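Local coordinates for beta-N-acetylglucosaminidase (Thermotoga maritima, PDB 3WO8), which probably hydrolyses terminal non-reducing N-acetyl-D-hexosamine residues from N-acetyl-beta-D-hexosaminides, as a member of glycosyl hydrolase family 3, at residues Val102-Arg105 and Tyr106-Ala110; Ala155-Cys158 and Glu159-Glu163. All coordinates share one frame; numbering follows the deposited sequence.

Both contacts are local and lie in series along the chain. Contact 1 (102-105 with 106-110) comes first and sits within helix 100-117. Contact 2 (155-158 with 159-163) follows within helix 147-164, just ahead of strand 167-173. Neither closes a loop: in each, the two segments join directly as successive helical turns, so the contacts neither nest nor cross. In space they meet: the centres of contact 1 and contact 2 are about 7 Å apart. Arg108 NH1 forms a salt bridge with Glu163 OE1 at 3.1 Å. Tyr104 packs against Arg156 and Glu163, and Ser107 against Ala157. These side-chain meetings tie helix 100-117 to helix 147-164, two neighbours on the outside of the TIM-barrel domain.

Contact 1 (Val102-Arg105 and Tyr106-Ala110); sequences VTYR and YSRVA
Ser107 is bonded twice to Thr103 O, one helical turn back. Ser107 OG donates to Thr103 O at 2.7 Å from above the carbonyl plane; Ser107 N reaches the same oxygen from the opposite face, at 2.9 Å. The hydroxyl gets there because OG lies beside its own backbone N, with chi1 -53°. The other carbonyls of this turn each take the usual helix bond: Val102 O from Tyr106 N, Tyr104 O from Arg108 N, and Arg105 O from Val109 N. Tyr104 and Arg108 share one flank of the helix. Arg108 NH2 comes to the edge of the Tyr104 ring, 3.6 Å from Tyr104 OH, with the ring and guanidinium planes 77° apart. The charge of Arg108 is met by Glu163. On another side, Arg105 makes a cation-pi contact with Phe335 of the second subunit. With an alanine here in place of Ser107 the hydroxyl is gone; Thr103 O would keep the bond from the backbone N but would probably be left without a donor on its other face. The chemistry thus divides by side: the buried hydroxyl is satisfied within its own helix, while the arginines carry their charge to a neighbouring helix and to the second subunit.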
loop_
_atom_site.group_PDB
_atom_site.type_symbol
_atom_site.label_atom_id
_atom_site.label_comp_id
_atom_site.label_asym_id
_atom_site.label_seq_id
_atom_site.Cartn_x
_atom_site.Cartn_y
_atom_site.Cartn_z
ATOM N N VAL B 102 -16.398 13.099 -5.724
ATOM C CA VAL B 102 -15.743 11.913 -5.137
ATOM C C VAL B 102 -14.538 11.466 -6.004
ATOM O O VAL B 102 -13.518 10.944 -5.493
ATOM C CB VAL B 102 -16.721 10.739 -4.832
ATOM C CG1 VAL B 102 -17.949 11.209 -4.078
ATOM C CG2 VAL B 102 -17.176 10.047 -6.078
ATOM N N THR B 103 -14.673 11.697 -7.310
ATOM C CA THR B 103 -13.646 11.377 -8.262
ATOM C C THR B 103 -12.453 12.266 -7.991
ATOM O O THR B 103 -11.304 11.786 -7.927
ATOM C CB THR B 103 -14.165 11.551 -9.700
ATOM O OG1 THR B 103 -15.107 10.496 -10.011
ATOM C CG2 THR B 103 -13.011 11.558 -10.695
ATOM N N TYR B 104 -12.743 13.557 -7.819
ATOM C CA TYR B 104 -11.745 14.530 -7.397
ATOM C C TYR B 104 -11.036 13.991 -6.132
ATOM O O TYR B 104 -9.800 14.019 -6.018
ATOM C CB TYR B 104 -12.387 15.913 -7.120
ATOM C CG TYR B 104 -11.414 16.892 -6.476
ATOM C CD1 TYR B 104 -10.483 17.583 -7.247
ATOM C CD2 TYR B 104 -11.388 17.085 -5.084
ATOM C CE1 TYR B 104 -9.558 18.452 -6.666
ATOM C CE2 TYR B 104 -10.458 17.945 -4.483
ATOM C CZ TYR B 104 -9.550 18.632 -5.275
ATOM O OH TYR B 104 -8.638 19.510 -4.705
ATOM N N ARG B 105 -11.861 13.521 -5.198
ATOM C CA ARG B 105 -11.431 13.064 -3.879
ATOM C C ARG B 105 -10.463 11.904 -3.995
ATOM O O ARG B 105 -9.381 11.947 -3.403
ATOM C CB ARG B 105 -12.660 12.621 -3.069
ATOM C CG ARG B 105 -12.692 13.184 -1.669
ATOM C CD ARG B 105 -12.440 12.182 -0.553
ATOM N NE ARG B 105 -13.649 11.940 0.238
ATOM C CZ ARG B 105 -13.651 11.493 1.495
ATOM N NH1 ARG B 105 -14.797 11.287 2.109
ATOM N NH2 ARG B 105 -12.519 11.211 2.139
ATOM N N TYR B 106 -10.863 10.879 -4.761
ATOM C CA TYR B 106 -10.031 9.694 -4.981
ATOM C C TYR B 106 -8.701 10.090 -5.621
ATOM O O TYR B 106 -7.608 9.787 -5.077
ATOM C CB TYR B 106 -10.731 8.686 -5.883
ATOM C CG TYR B 106 -9.775 7.650 -6.421
ATOM C CD1 TYR B 106 -9.281 6.627 -5.599
ATOM C CD2 TYR B 106 -9.345 7.701 -7.732
ATOM C CE1 TYR B 106 -8.372 5.686 -6.074
ATOM C CE2 TYR B 106 -8.435 6.775 -8.216
ATOM C CZ TYR B 106 -7.936 5.773 -7.400
ATOM O OH TYR B 106 -7.029 4.870 -7.943
ATOM N N SER B 107 -8.824 10.797 -6.756
ATOM C CA SER B 107 -7.681 11.249 -7.520
ATOM C C SER B 107 -6.705 11.961 -6.652
ATOM O O SER B 107 -5.503 11.751 -6.795
ATOM C CB SER B 107 -8.112 12.137 -8.665
ATOM O OG SER B 107 -9.095 11.456 -9.425
ATOM N N ARG B 108 -7.203 12.762 -5.720
ATOM C CA ARG B 108 -6.327 13.497 -4.815
ATOM C C ARG B 108 -5.591 12.561 -3.841
ATOM O O ARG B 108 -4.344 12.691 -3.635
ATOM C CB ARG B 108 -7.130 14.525 -4.042
ATOM C CG ARG B 108 -6.300 15.517 -3.224
ATOM C CD ARG B 108 -7.223 16.292 -2.286
ATOM N NE ARG B 108 -6.521 17.212 -1.383
ATOM C CZ ARG B 108 -7.033 18.349 -0.883
ATOM N NH1 ARG B 108 -6.289 19.096 -0.073
ATOM N NH2 ARG B 108 -8.273 18.764 -1.181
ATOM N N VAL B 109 -6.323 11.614 -3.247
ATOM C CA VAL B 109 -5.629 10.722 -2.331
ATOM C C VAL B 109 -4.658 9.863 -3.117
ATOM O O VAL B 109 -3.540 9.585 -2.651
ATOM C CB VAL B 109 -6.527 9.834 -1.399
ATOM C CG1 VAL B 109 -7.926 10.395 -1.195
ATOM C CG2 VAL B 109 -6.605 8.402 -1.862
ATOM N N ALA B 110 -5.074 9.432 -4.304
ATOM C CA ALA B 110 -4.183 8.631 -5.159
ATOM C C ALA B 110 -2.951 9.418 -5.534
ATOM O O ALA B 110 -1.817 8.952 -5.392
ATOM C CB ALA B 110 -4.905 8.212 -6.404
#

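Contact 2 (Ala155-Cys158 and Glu159-Glu163)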
loop_
_atom_site.group_PDB
_atom_site.type_symbol
_atom_site.label_atom_id
_atom_site.label_comp_id
_atom_site.label_asym_id
_atom_site.label_seq_id
_atom_site.Cartn_x
_atom_site.Cartn_y
_atom_site.Cartn_z
ATOM N N ALA B 155 -12.214 16.013 -15.584
ATOM C CA ALA B 155 -11.562 17.256 -15.187
ATOM C C ALA B 155 -11.409 17.226 -13.698
ATOM O O ALA B 155 -10.325 17.505 -13.185
ATOM C CB ALA B 155 -12.337 18.485 -15.632
ATOM N N ARG B 156 -12.462 16.808 -13.006
ATOM C CA ARG B 156 -12.338 16.609 -11.544
ATOM C C ARG B 156 -11.143 15.702 -11.203
ATOM O O ARG B 156 -10.384 15.978 -10.274
ATOM C CB ARG B 156 -13.620 16.021 -10.960
ATOM C CG ARG B 156 -14.871 16.856 -11.227
ATOM C CD ARG B 156 -15.245 17.837 -10.124
ATOM N NE ARG B 156 -14.115 18.584 -9.559
ATOM C CZ ARG B 156 -14.065 18.998 -8.280
ATOM N NH1 ARG B 156 -15.074 18.748 -7.427
ATOM N NH2 ARG B 156 -12.995 19.651 -7.834
ATOM N N ALA B 157 -10.955 14.653 -12.000
ATOM C CA ALA B 157 -9.877 13.714 -11.783
ATOM C C ALA B 157 -8.536 14.353 -12.009
ATOM O O ALA B 157 -7.582 14.170 -11.231
ATOM C CB ALA B 157 -10.030 12.541 -12.722
ATOM N N CYS B 158 -8.446 15.108 -13.095
ATOM C CA CYS B 158 -7.187 15.756 -13.381
ATOM C C CYS B 158 -6.870 16.749 -12.256
ATOM O O CYS B 158 -5.732 16.798 -11.764
ATOM C CB CYS B 158 -7.226 16.411 -14.751
ATOM S SG CYS B 158 -7.211 15.255 -16.152
ATOM N N GLU B 159 -7.883 17.498 -11.824
ATOM C CA GLU B 159 -7.729 18.441 -10.707
ATOM C C GLU B 159 -7.219 17.721 -9.468
ATOM O O GLU B 159 -6.238 18.160 -8.846
ATOM C CB GLU B 159 -9.064 19.118 -10.366
ATOM C CG GLU B 159 -9.537 20.163 -11.382
ATOM C CD GLU B 159 -11.035 20.475 -11.307
ATOM O OE1 GLU B 159 -11.688 20.115 -10.294
ATOM O OE2 GLU B 159 -11.561 21.075 -12.278
ATOM N N GLY B 160 -7.891 16.608 -9.131
ATOM C CA GLY B 160 -7.496 15.763 -7.992
ATOM C C GLY B 160 -6.025 15.369 -8.028
ATOM O O GLY B 160 -5.263 15.616 -7.082
ATOM N N TYR B 161 -5.603 14.795 -9.147
ATOM C CA TYR B 161 -4.241 14.324 -9.258
ATOM C C TYR B 161 -3.257 15.485 -9.148
ATOM O O TYR B 161 -2.164 15.343 -8.609
ATOM C CB TYR B 161 -4.022 13.602 -10.590
ATOM C CG TYR B 161 -4.598 12.202 -10.718
ATOM C CD1 TYR B 161 -4.077 11.134 -9.989
ATOM C CD2 TYR B 161 -5.648 11.930 -11.605
ATOM C CE1 TYR B 161 -4.609 9.844 -10.119
ATOM C CE2 TYR B 161 -6.193 10.640 -11.728
ATOM C CZ TYR B 161 -5.667 9.600 -10.984
ATOM O OH TYR B 161 -6.162 8.320 -11.122
ATOM N N LEU B 162 -3.597 16.630 -9.701
ATOM C CA LEU B 162 -2.648 17.754 -9.611
ATOM C C LEU B 162 -2.592 18.282 -8.190
ATOM O O LEU B 162 -1.513 18.635 -7.709
ATOM C CB LEU B 162 -3.010 18.895 -10.548
ATOM C CG LEU B 162 -2.906 18.532 -12.019
ATOM C CD1 LEU B 162 -4.104 19.076 -12.799
ATOM C CD2 LEU B 162 -1.572 19.038 -12.576
ATOM N N GLU B 163 -3.748 18.333 -7.521
ATOM C CA GLU B 163 -3.796 18.845 -6.168
ATOM C C GLU B 163 -2.865 17.944 -5.368
ATOM O O GLU B 163 -2.073 18.434 -4.586
ATOM C CB GLU B 163 -5.229 18.810 -5.597
ATOM C CG GLU B 163 -5.683 20.022 -4.765
ATOM C CD GLU B 163 -4.668 20.490 -3.716
ATOM O OE1 GLU B 163 -4.713 19.982 -2.565
ATOM O OE2 GLU B 163 -3.839 21.385 -4.041
#
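Ala155 O accepts from Glu159 N at 2.8 Å, the first of four successive i to i+4 backbone bonds that continue through Gly160, Tyr161 and Leu162 and keep these two turns alpha-helical. Arg156 and Glu159, three residues apart, form a salt bridge over the surface of the helix. The guanidinium offers its NE side: Arg156 NE at 3.0 Å and Arg156 NH2 at 2.8 Å both donate to Glu159 OE1. That oxygen lies at the guanidinium edge and in its plane. The carboxylate is not coplanar with the guanidinium; the two planes are 56° apart. NH2 meets OE1 nearly in line with the C-O bond, whereas NE comes from the syn side, 30° out of the carboxylate plane. Bends at chi2 and chi3 fold the arginine back to its partner, while the glutamate chain is extended beyond CG.

The helix is 147-164, on the outside of the TIM barrel typical of family 3 glycosidases, and it leads into the barrel strand 167-173. Its charged pair has further partners on both sides. Arg156 NH1 forms a salt bridge with Asp101 of helix 100-117, and Glu159 OE2 bridges to Arg211 of helix 203-211. The chain of charges therefore spans three helices, and the second bridges are likely to limit rotation of both groups.

The other side chains are mainly apolar. Tyr161 CG lies beside its own backbone N (chi1 -75°), which lays the ring next to the preceding turn. Tyr161 CD2 comes to 3.0 Å from Ala157 O, and the ring also reaches toward the Ala157 methyl. Leu162 CD1 lies 3.0 Å from Cys158 O, again one turn back. Cys158 packs on strand 167-173 and helix 203-211.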